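Local coordinates for protein Exo-alpha-sialidase (Clostridium perfringens, PDB 2V72) that binds galactose through a family 32 carbohydrate-binding module of a large sialidase toxin and holds a calcium ion in its beta-sandwich fold, at residues A[11-16]-A[31-36]; A[54-59]-A[119-124]; A[38-43]-A[133-138]; A[67-72]-A[106-111]. All blocks are in the same frame, centred on the assembly; numbering follows the deposited sequence.

Contact 1: residues A[11-16]-A[31-36]; sequences IPQSEM and SAIDGN. With CA (calcium ion), chain B.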
# COMPACT_ATOMS: atom_id res chain seq x y z
N ILE A 11 7.04 -11.56 -4.09
CA ILE A 11 8.25 -11.01 -3.49
C ILE A 11 8.16 -11.19 -1.97
O ILE A 11 7.17 -10.78 -1.36
CB ILE A 11 8.49 -9.52 -3.86
CG1 ILE A 11 8.62 -9.35 -5.38
CG2 ILE A 11 9.73 -8.97 -3.14
CD1 ILE A 11 8.40 -7.93 -5.88
N PRO A 12 9.17 -11.83 -1.36
CA PRO A 12 9.17 -11.97 0.09
C PRO A 12 9.09 -10.60 0.76
O PRO A 12 9.84 -9.69 0.41
CB PRO A 12 10.51 -12.64 0.38
CG PRO A 12 10.90 -13.31 -0.89
CD PRO A 12 10.37 -12.43 -1.97
N GLN A 13 8.14 -10.47 1.69
CA GLN A 13 7.91 -9.25 2.44
C GLN A 13 9.08 -8.96 3.39
O GLN A 13 9.30 -7.81 3.76
CB GLN A 13 6.60 -9.34 3.23
CG GLN A 13 5.34 -9.24 2.38
CD GLN A 13 4.06 -9.29 3.21
OE1 GLN A 13 3.92 -10.11 4.10
NE2 GLN A 13 3.12 -8.40 2.91
N SER A 14 9.81 -10.01 3.77
CA SER A 14 10.99 -9.86 4.62
C SER A 14 12.10 -9.11 3.89
O SER A 14 12.99 -8.54 4.52
CB SER A 14 11.50 -11.23 5.09
OG SER A 14 12.18 -11.90 4.05
N GLU A 15 12.05 -9.09 2.56
CA GLU A 15 12.98 -8.33 1.73
C GLU A 15 12.50 -6.89 1.53
O GLU A 15 13.18 -6.06 0.91
CB GLU A 15 13.18 -9.01 0.38
CG GLU A 15 14.28 -10.05 0.40
CD GLU A 15 14.17 -11.04 -0.73
OE1 GLU A 15 13.81 -10.63 -1.85
OE2 GLU A 15 14.44 -12.24 -0.50
N MET A 16 11.33 -6.60 2.07
CA MET A 16 10.76 -5.26 1.98
C MET A 16 11.01 -4.51 3.27
O MET A 16 11.28 -5.10 4.32
CB MET A 16 9.26 -5.33 1.70
CG MET A 16 8.88 -6.18 0.49
SD MET A 16 7.10 -6.26 0.33
CE MET A 16 6.94 -7.28 -1.14
N SER A 31 3.74 -2.82 9.73
CA SER A 31 2.65 -3.74 9.97
C SER A 31 1.85 -4.02 8.71
O SER A 31 1.01 -4.91 8.70
CB SER A 31 1.76 -3.22 11.09
OG SER A 31 2.38 -3.45 12.34
N ALA A 32 2.10 -3.26 7.64
CA ALA A 32 1.49 -3.50 6.34
C ALA A 32 2.17 -4.65 5.59
O ALA A 32 1.60 -5.21 4.65
CB ALA A 32 1.52 -2.24 5.50
N ILE A 33 3.37 -5.03 6.04
CA ILE A 33 4.19 -6.03 5.34
C ILE A 33 4.73 -7.14 6.25
O ILE A 33 5.84 -7.64 6.05
CB ILE A 33 5.37 -5.35 4.55
CG1 ILE A 33 6.20 -4.43 5.47
CG2 ILE A 33 4.83 -4.58 3.34
CD1 ILE A 33 7.59 -4.10 4.94
N ASP A 34 3.93 -7.55 7.23
CA ASP A 34 4.37 -8.55 8.22
C ASP A 34 3.68 -9.91 8.07
O ASP A 34 3.85 -10.79 8.91
CB ASP A 34 4.21 -8.02 9.66
CG ASP A 34 2.75 -7.73 10.03
OD1 ASP A 34 1.86 -7.72 9.15
OD2 ASP A 34 2.49 -7.50 11.24
N GLY A 35 2.90 -10.06 7.00
CA GLY A 35 2.25 -11.34 6.69
C GLY A 35 1.10 -11.70 7.61
O GLY A 35 0.64 -12.84 7.60
N ASN A 36 0.64 -10.72 8.38
CA ASN A 36 -0.43 -10.91 9.36
C ASN A 36 -1.59 -9.97 9.07
O ASN A 36 -1.43 -8.75 9.11
CB ASN A 36 0.11 -10.66 10.78
CG ASN A 36 -0.87 -11.08 11.88
OD1 ASN A 36 -2.06 -10.80 11.81
ND2 ASN A 36 -0.35 -11.74 12.90
CA CA B . -0.22 -6.86 8.64
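D34, whose backbone meets the amide end of Q13 across the contact, carries an oxygen with two partners. OD1 binds the calcium ion at 2.3 Å and also accepts a weak hydrogen bond from N36 N. S31 O and N36 O bind the same ion, so the 31-36 turn wraps round it with two carbonyls and one carboxylate oxygen; D34 OD2 is probably hydrogen-bonded to T39 OG1, itself a ligand. G35, at positive phi (72°), is the link between the ligands D34 and N36.

Q13 lies against the outside of this turn. Its CG stands anti to the carbonyl carbon (chi1 -73°) and the chain runs on extended, which carries the amide along the backbone of I33 to G35. Q13 CB rests 3.4 Å from I33 O, and NE2 lies 3.6 Å from I33 CA. OE1 comes to 3.1 Å from G35 N, but at an angle too poor for a hydrogen bond. The amide is instead held by NE2, which donates to L139 O on strand 135-142.

The apolar half of the contact is made by M16 and I33, whose side chains cross obliquely. I33 CD1 reaches M16 CB at 3.8 Å, while M16 SD passes 4.1 Å from I33 CG2. M16 also touches V57 and V141, so it bridges strands of both sheets. T39, A137 and E138 complete a seven-oxygen shell, consistent with a structural calcium site, as in other family 32 modules of the F5/8 type C fold.

Contact 2: residues A[54-59]-A[119-124]; sequences SLSVNL and AEEIKI
N58 and E121 make the side-chain bond of this strand pair: N58 ND2 donates to E121 OE2 at 2.8 Å in a nearly straight bond (173°). The carboxylate offers its anti lone pair, the one turned away from OE1, and the acceptor lies in the N58 amide plane, although the amide and carboxylate planes themselves are 67° apart. N58 OD1 takes the G60 backbone NH, so both ends of the amide are held and its flip is fixed. The other carboxylate oxygen, E121 OE1, is linked to S56 OG through one water.

Beneath these groups runs regular antiparallel pairing. L55 with I124 and V57 with I122 are hydrogen-bonded pairs, and V57 N meets I122 O at 2.8 Å. S56 with K123, between them, and N58 with E121, one step beyond V57, are non-hydrogen-bonded pairs. L59 N reaches E120 O at 2.7 Å where the chain turns its corner.

On the face with S56 and N58, the extended K123 chain lies alongside the serines: its CG is 3.4 Å from S56 OG and its CE 3.3 Å from S54 OG. The other face, bearing L55, V57, I122 and I124, is apolar. A chi1 of -55° swings the L59 branch toward I122, setting CD2 3.9 Å from I122 CD1, and L59 CD1 touches A119.

Strands 53-59 and 121-129 are the second and third of a five-stranded antiparallel sheet, flanked by 17-20 and 84-90. E120 and E121 form a classic beta bulge opposite I89, and the apolar face packs on strands 135-142 and 62-71 of the other sheet.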
# COMPACT_ATOMS: atom_id res chain seq x y z
N SER A 54 0.47 8.66 2.48
CA SER A 54 0.97 7.58 1.65
C SER A 54 1.79 6.56 2.42
O SER A 54 2.26 6.84 3.52
CB SER A 54 1.81 8.16 0.51
OG SER A 54 2.98 8.77 1.02
N LEU A 55 1.93 5.37 1.83
CA LEU A 55 2.77 4.31 2.35
C LEU A 55 3.75 3.94 1.26
O LEU A 55 3.35 3.60 0.14
CB LEU A 55 1.93 3.10 2.76
CG LEU A 55 2.63 1.75 3.02
CD1 LEU A 55 3.32 1.71 4.37
CD2 LEU A 55 1.64 0.58 2.90
N SER A 56 5.05 4.03 1.56
CA SER A 56 6.07 3.64 0.60
C SER A 56 6.64 2.32 1.05
O SER A 56 6.92 2.12 2.23
CB SER A 56 7.19 4.68 0.51
OG SER A 56 6.68 5.94 0.11
N VAL A 57 6.78 1.41 0.09
CA VAL A 57 7.35 0.11 0.35
C VAL A 57 8.54 -0.09 -0.59
O VAL A 57 8.38 -0.16 -1.82
CB VAL A 57 6.31 -1.03 0.16
CG1 VAL A 57 6.93 -2.38 0.44
CG2 VAL A 57 5.10 -0.80 1.06
N ASN A 58 9.73 -0.17 -0.01
CA ASN A 58 10.93 -0.49 -0.76
C ASN A 58 11.02 -1.98 -0.95
O ASN A 58 10.75 -2.75 -0.03
CB ASN A 58 12.18 0.03 -0.04
CG ASN A 58 13.42 -0.07 -0.88
OD1 ASN A 58 14.07 -1.11 -0.94
ND2 ASN A 58 13.76 1.03 -1.56
N LEU A 59 11.40 -2.39 -2.16
CA LEU A 59 11.27 -3.78 -2.58
C LEU A 59 12.54 -4.60 -2.37
O LEU A 59 12.52 -5.83 -2.51
CB LEU A 59 10.78 -3.87 -4.03
CG LEU A 59 9.47 -3.13 -4.37
CD1 LEU A 59 9.19 -3.20 -5.86
CD2 LEU A 59 8.27 -3.66 -3.57
N ALA A 119 10.58 -1.55 -10.93
CA ALA A 119 10.46 -0.74 -9.72
C ALA A 119 11.29 -1.31 -8.58
O ALA A 119 11.29 -2.52 -8.35
CB ALA A 119 8.98 -0.64 -9.30
N GLU A 120 12.00 -0.43 -7.87
CA GLU A 120 12.71 -0.78 -6.64
C GLU A 120 11.86 -0.45 -5.41
O GLU A 120 12.13 -0.93 -4.30
CB GLU A 120 14.03 -0.01 -6.51
CG GLU A 120 14.60 0.59 -7.79
CD GLU A 120 15.38 1.87 -7.52
OE1 GLU A 120 14.96 2.94 -8.00
OE2 GLU A 120 16.41 1.81 -6.80
N GLU A 121 10.86 0.40 -5.62
CA GLU A 121 10.02 0.91 -4.55
C GLU A 121 8.64 1.26 -5.10
O GLU A 121 8.52 1.65 -6.26
CB GLU A 121 10.67 2.14 -3.91
CG GLU A 121 10.06 2.56 -2.58
CD GLU A 121 10.90 3.60 -1.84
OE1 GLU A 121 10.38 4.71 -1.59
OE2 GLU A 121 12.07 3.30 -1.52
N ILE A 122 7.61 1.09 -4.27
CA ILE A 122 6.23 1.44 -4.64
C ILE A 122 5.60 2.33 -3.58
O ILE A 122 5.83 2.14 -2.39
CB ILE A 122 5.34 0.19 -4.82
CG1 ILE A 122 5.97 -0.76 -5.85
CG2 ILE A 122 3.93 0.58 -5.28
CD1 ILE A 122 5.44 -2.16 -5.75
N LYS A 123 4.79 3.28 -4.02
CA LYS A 123 4.14 4.21 -3.11
C LYS A 123 2.64 4.21 -3.34
O LYS A 123 2.16 4.53 -4.43
CB LYS A 123 4.70 5.62 -3.33
CG LYS A 123 4.34 6.64 -2.27
CD LYS A 123 4.66 8.03 -2.79
CE LYS A 123 4.90 9.01 -1.67
NZ LYS A 123 5.29 10.36 -2.21
N ILE A 124 1.89 3.84 -2.30
CA ILE A 124 0.44 3.92 -2.34
C ILE A 124 -0.01 5.18 -1.63
O ILE A 124 0.22 5.34 -0.42
CB ILE A 124 -0.25 2.69 -1.68
CG1 ILE A 124 0.42 1.37 -2.08
CG2 ILE A 124 -1.77 2.70 -1.97
CD1 ILE A 124 0.56 1.13 -3.59
O HOH W 1 8.40 6.03 -2.19

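Contact 3: residues A[38-43]-A[133-138]; sequences NTMWHT and FASIAE. With CA (calcium ion), chain B; GAL (beta-D-galactopyranose), chain C.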
# COMPACT_ATOMS: atom_id res chain seq x y z
N ASN A 38 -4.16 -9.38 10.84
CA ASN A 38 -4.65 -8.76 12.07
C ASN A 38 -3.92 -7.46 12.45
O ASN A 38 -4.41 -6.70 13.29
CB ASN A 38 -4.61 -9.75 13.24
CG ASN A 38 -5.54 -10.94 13.03
OD1 ASN A 38 -6.62 -10.82 12.44
ND2 ASN A 38 -5.11 -12.10 13.51
N THR A 39 -2.76 -7.22 11.84
CA THR A 39 -2.01 -5.98 12.05
C THR A 39 -2.09 -5.12 10.80
O THR A 39 -1.93 -5.63 9.68
CB THR A 39 -0.52 -6.24 12.32
OG1 THR A 39 0.04 -6.91 11.19
CG2 THR A 39 -0.33 -7.11 13.57
N MET A 40 -2.28 -3.81 10.98
CA MET A 40 -2.38 -2.88 9.86
C MET A 40 -1.48 -1.65 9.98
O MET A 40 -1.07 -1.29 11.09
CB MET A 40 -3.82 -2.40 9.71
CG MET A 40 -4.32 -1.55 10.85
SD MET A 40 -6.08 -1.22 10.68
CE MET A 40 -6.74 -2.65 11.54
N TRP A 41 -1.18 -1.03 8.84
CA TRP A 41 -0.74 0.35 8.81
C TRP A 41 -1.99 1.21 8.84
O TRP A 41 -2.98 0.90 8.18
CB TRP A 41 0.08 0.67 7.54
CG TRP A 41 0.20 2.16 7.31
CD1 TRP A 41 0.87 3.06 8.10
CD2 TRP A 41 -0.39 2.93 6.25
NE1 TRP A 41 0.74 4.33 7.59
CE2 TRP A 41 -0.03 4.28 6.46
CE3 TRP A 41 -1.18 2.61 5.13
CZ2 TRP A 41 -0.43 5.31 5.60
CZ3 TRP A 41 -1.58 3.63 4.29
CH2 TRP A 41 -1.20 4.97 4.52
N HIS A 42 -1.96 2.28 9.62
CA HIS A 42 -3.10 3.16 9.75
C HIS A 42 -2.55 4.54 10.08
O HIS A 42 -1.59 4.66 10.87
CB HIS A 42 -4.00 2.63 10.87
CG HIS A 42 -5.38 3.23 10.91
ND1 HIS A 42 -5.61 4.58 11.05
CD2 HIS A 42 -6.60 2.65 10.90
CE1 HIS A 42 -6.91 4.81 11.10
NE2 HIS A 42 -7.53 3.65 11.01
N THR A 43 -3.12 5.57 9.47
CA THR A 43 -2.73 6.94 9.77
C THR A 43 -3.14 7.26 11.21
O THR A 43 -3.87 6.47 11.83
CB THR A 43 -3.33 7.95 8.77
OG1 THR A 43 -4.76 7.85 8.78
CG2 THR A 43 -2.81 7.66 7.34
N PHE A 133 -9.28 8.57 7.11
CA PHE A 133 -8.07 7.80 7.41
C PHE A 133 -7.63 6.95 6.22
O PHE A 133 -8.32 6.86 5.21
CB PHE A 133 -8.30 6.88 8.62
CG PHE A 133 -8.81 7.58 9.84
CD1 PHE A 133 -10.15 7.48 10.21
CD2 PHE A 133 -7.95 8.35 10.62
CE1 PHE A 133 -10.63 8.14 11.34
CE2 PHE A 133 -8.42 9.01 11.76
CZ PHE A 133 -9.76 8.91 12.11
N ALA A 134 -6.46 6.32 6.38
CA ALA A 134 -5.97 5.33 5.44
C ALA A 134 -5.44 4.16 6.26
O ALA A 134 -4.68 4.38 7.22
CB ALA A 134 -4.86 5.92 4.57
N SER A 135 -5.85 2.95 5.89
CA SER A 135 -5.34 1.73 6.49
C SER A 135 -5.09 0.64 5.44
O SER A 135 -5.80 0.57 4.42
CB SER A 135 -6.27 1.21 7.60
OG SER A 135 -7.60 0.99 7.15
N ILE A 136 -4.06 -0.16 5.68
CA ILE A 136 -3.71 -1.32 4.87
C ILE A 136 -3.19 -2.37 5.84
O ILE A 136 -2.21 -2.12 6.56
CB ILE A 136 -2.62 -1.01 3.79
CG1 ILE A 136 -3.17 -0.11 2.68
CG2 ILE A 136 -2.08 -2.31 3.17
CD1 ILE A 136 -2.11 0.44 1.72
N ALA A 137 -3.84 -3.52 5.89
CA ALA A 137 -3.42 -4.60 6.79
C ALA A 137 -2.30 -5.43 6.18
O ALA A 137 -1.39 -5.86 6.90
CB ALA A 137 -4.62 -5.48 7.19
N GLU A 138 -2.35 -5.64 4.87
CA GLU A 138 -1.29 -6.36 4.14
C GLU A 138 -1.07 -5.82 2.73
O GLU A 138 -2.03 -5.45 2.04
CB GLU A 138 -1.57 -7.86 4.08
CG GLU A 138 -1.17 -8.66 5.30
CD GLU A 138 0.30 -8.55 5.61
OE1 GLU A 138 1.13 -8.99 4.79
OE2 GLU A 138 0.62 -8.03 6.70
CA CA B . -0.22 -6.86 8.64
C1 GAL C . -10.96 2.85 16.06
C2 GAL C . -10.34 1.79 15.15
C3 GAL C . -8.90 2.15 14.79
C4 GAL C . -8.76 3.61 14.33
C5 GAL C . -9.47 4.56 15.29
C6 GAL C . -9.44 5.98 14.74
O1 GAL C . -12.33 2.57 16.19
O2 GAL C . -10.41 0.52 15.77
O3 GAL C . -8.46 1.31 13.74
O4 GAL C . -9.31 3.76 13.04
O5 GAL C . -10.82 4.14 15.49
O6 GAL C . -9.78 6.89 15.76
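H42 and F133 meet obliquely and together face the bound galactose. H42 NE2 lies 2.7 Å from galactose O4, the axial hydroxyl that distinguishes this sugar from glucose, while F133 CZ approaches galactose C6 at 4.0 Å. The two ring planes stand 51° apart, with H42 CE1 3.5 Å from F133 CB. W45, R73 and N78 complete the pocket.

What positions the histidine comes next. Its ND1 donates to T43 O at 2.7 Å, close to the ring plane, and this fixes the ring rotation with NE2 turned to the sugar. A chi1 of -166° lays the ring over the 133-138 backbone: A134 O lies on one face, S135 CB is close to CD2, and M40 SD sits at the edge. T43 OG1 meets the edge of the F133 ring and accepts a weak hydrogen bond from A134 N.

Under the pocket the backbones pair antiparallel. W41 and I136 exchange two hydrogen bonds, W41 N reaching I136 O at 2.7 Å, and T43 N donates to A134 O. The W41 indole packs its CH2 3.8 Å from A134 CB and passes slantwise over I136, while its NE1 donates to S22 O.

At the far end T39 O and A137 O approach to 2.8 Å because both bind the calcium ion; T39 OG1 and E138 OE2 bind it too. A137 and E138 form a classic beta bulge opposite T71. Strand 135-142 pairs with 41-42 on one side and 62-71 on the other, with W41 and I136 turned onto L55 of strand 53-59.

Contact 4: residues A[67-72]-A[106-111]; sequences SIAITP and NLVKTV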
# COMPACT_ATOMS: atom_id res chain seq x y z
N SER A 67 1.80 -7.33 -10.54
CA SER A 67 0.60 -7.02 -9.75
C SER A 67 0.88 -6.65 -8.30
O SER A 67 1.95 -6.91 -7.76
CB SER A 67 -0.43 -8.17 -9.80
OG SER A 67 0.01 -9.30 -9.08
N ILE A 68 -0.12 -6.02 -7.68
CA ILE A 68 -0.07 -5.62 -6.27
C ILE A 68 -1.42 -5.95 -5.62
O ILE A 68 -2.47 -5.60 -6.15
CB ILE A 68 0.24 -4.10 -6.13
CG1 ILE A 68 1.61 -3.77 -6.75
CG2 ILE A 68 0.22 -3.66 -4.66
CD1 ILE A 68 1.74 -2.36 -7.27
N ALA A 69 -1.37 -6.64 -4.47
CA ALA A 69 -2.58 -6.92 -3.70
C ALA A 69 -2.62 -6.09 -2.42
O ALA A 69 -1.74 -6.20 -1.56
CB ALA A 69 -2.69 -8.42 -3.39
N ILE A 70 -3.66 -5.26 -2.32
CA ILE A 70 -3.87 -4.38 -1.18
C ILE A 70 -5.00 -4.93 -0.31
O ILE A 70 -6.19 -4.83 -0.65
CB ILE A 70 -4.19 -2.93 -1.63
CG1 ILE A 70 -3.08 -2.37 -2.53
CG2 ILE A 70 -4.43 -2.02 -0.43
CD1 ILE A 70 -3.27 -2.67 -4.03
N THR A 71 -4.61 -5.53 0.82
CA THR A 71 -5.54 -6.13 1.77
C THR A 71 -6.01 -5.09 2.81
O THR A 71 -5.21 -4.61 3.61
CB THR A 71 -4.89 -7.31 2.50
OG1 THR A 71 -4.30 -8.20 1.54
CG2 THR A 71 -5.90 -8.07 3.37
N PRO A 72 -7.31 -4.76 2.79
CA PRO A 72 -7.87 -3.87 3.80
C PRO A 72 -7.89 -4.50 5.19
O PRO A 72 -7.62 -5.70 5.34
CB PRO A 72 -9.31 -3.63 3.31
CG PRO A 72 -9.31 -4.05 1.89
CD PRO A 72 -8.33 -5.16 1.81
N ASN A 106 -14.03 -4.72 2.62
CA ASN A 106 -12.77 -5.32 3.06
C ASN A 106 -12.17 -6.37 2.11
O ASN A 106 -11.28 -7.13 2.50
CB ASN A 106 -12.92 -5.89 4.48
CG ASN A 106 -13.92 -7.04 4.55
OD1 ASN A 106 -14.06 -7.68 5.60
ND2 ASN A 106 -14.62 -7.32 3.45
N LEU A 107 -12.66 -6.41 0.88
CA LEU A 107 -12.14 -7.33 -0.12
C LEU A 107 -10.76 -6.85 -0.58
O LEU A 107 -10.54 -5.65 -0.75
CB LEU A 107 -13.09 -7.43 -1.33
CG LEU A 107 -14.54 -7.90 -1.12
CD1 LEU A 107 -15.43 -7.47 -2.28
CD2 LEU A 107 -14.62 -9.39 -0.90
N VAL A 108 -9.84 -7.79 -0.78
CA VAL A 108 -8.55 -7.48 -1.36
C VAL A 108 -8.75 -6.68 -2.65
O VAL A 108 -9.64 -6.99 -3.46
CB VAL A 108 -7.70 -8.75 -1.61
CG1 VAL A 108 -6.40 -8.43 -2.33
CG2 VAL A 108 -7.37 -9.43 -0.28
N LYS A 109 -7.96 -5.63 -2.81
CA LYS A 109 -7.98 -4.84 -4.03
C LYS A 109 -6.71 -5.17 -4.80
O LYS A 109 -5.61 -5.05 -4.26
CB LYS A 109 -8.05 -3.34 -3.69
CG LYS A 109 -9.07 -2.99 -2.59
CD LYS A 109 -10.46 -2.69 -3.15
CE LYS A 109 -11.61 -3.15 -2.21
NZ LYS A 109 -11.48 -2.75 -0.77
N THR A 110 -6.88 -5.61 -6.04
CA THR A 110 -5.74 -5.93 -6.90
C THR A 110 -5.49 -4.86 -7.96
O THR A 110 -6.42 -4.19 -8.44
CB THR A 110 -5.87 -7.31 -7.60
OG1 THR A 110 -7.13 -7.38 -8.28
CG2 THR A 110 -5.76 -8.45 -6.59
N VAL A 111 -4.22 -4.69 -8.30
CA VAL A 111 -3.80 -3.83 -9.39
C VAL A 111 -2.83 -4.65 -10.23
O VAL A 111 -1.82 -5.15 -9.73
CB VAL A 111 -3.12 -2.53 -8.88
CG1 VAL A 111 -2.46 -1.77 -10.03
CG2 VAL A 111 -4.15 -1.63 -8.18
O HOH W 2 -9.84 -7.90 4.42
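I68 and I70 pair with V111 and K109 through four backbone hydrogen bonds, two in each hydrogen-bonded antiparallel pair. The straightest is K109 N to I70 O, at 2.9 Å and 177°, while I70 N meets K109 O at 2.8 Å. A69 and T110 form the non-hydrogen-bonded pair between them. Beyond the regular pairing, where the strands part, one water donates to both P72 O and N106 O.

Apolar and van der Waals contacts lie on both faces. I70 turns its chain at chi2 (89°), which brings CD1 back to 3.3 Å from K109 O. On the other face A69 CB meets V108 CG1 at 3.9 Å, and the second methyl, V108 CG2, leans on T71 OG1. P72 CG comes to 3.3 Å from L107 O.

The polar end of K109 bonds to backbone carbonyls. Its bent chain crosses P72 at about a right angle, with NZ 3.7 Å from P72 CG; NZ donates to N105 O and more weakly to L107 O. Strand 62-71 lies between 109-113 and 135-142, since S67 pairs with Y142 and A69 with N140 on its other side, while W102 touches I70 and K109.

Contact 1 closes first along the chain; contact 3 then opens, and contacts 2 and 4 nest successively inside its loop. Contacts 1 and 3 are centred about 13 Å apart and share the calcium ion, so the metal ties residues 31-36 to both segments of contact 3. Contacts 3 and 4 (centres about 12 Å apart) belong to one sheet, in which strands 135-142 and 62-71 are neighbours. Contact 2 belongs to the facing sheet, its centre about 15 Å from each of them, and touches both across the sandwich core. One beta-sandwich thus carries calcium at its edge and, at the H42-F133 end of contact 3, part of the galactose pocket.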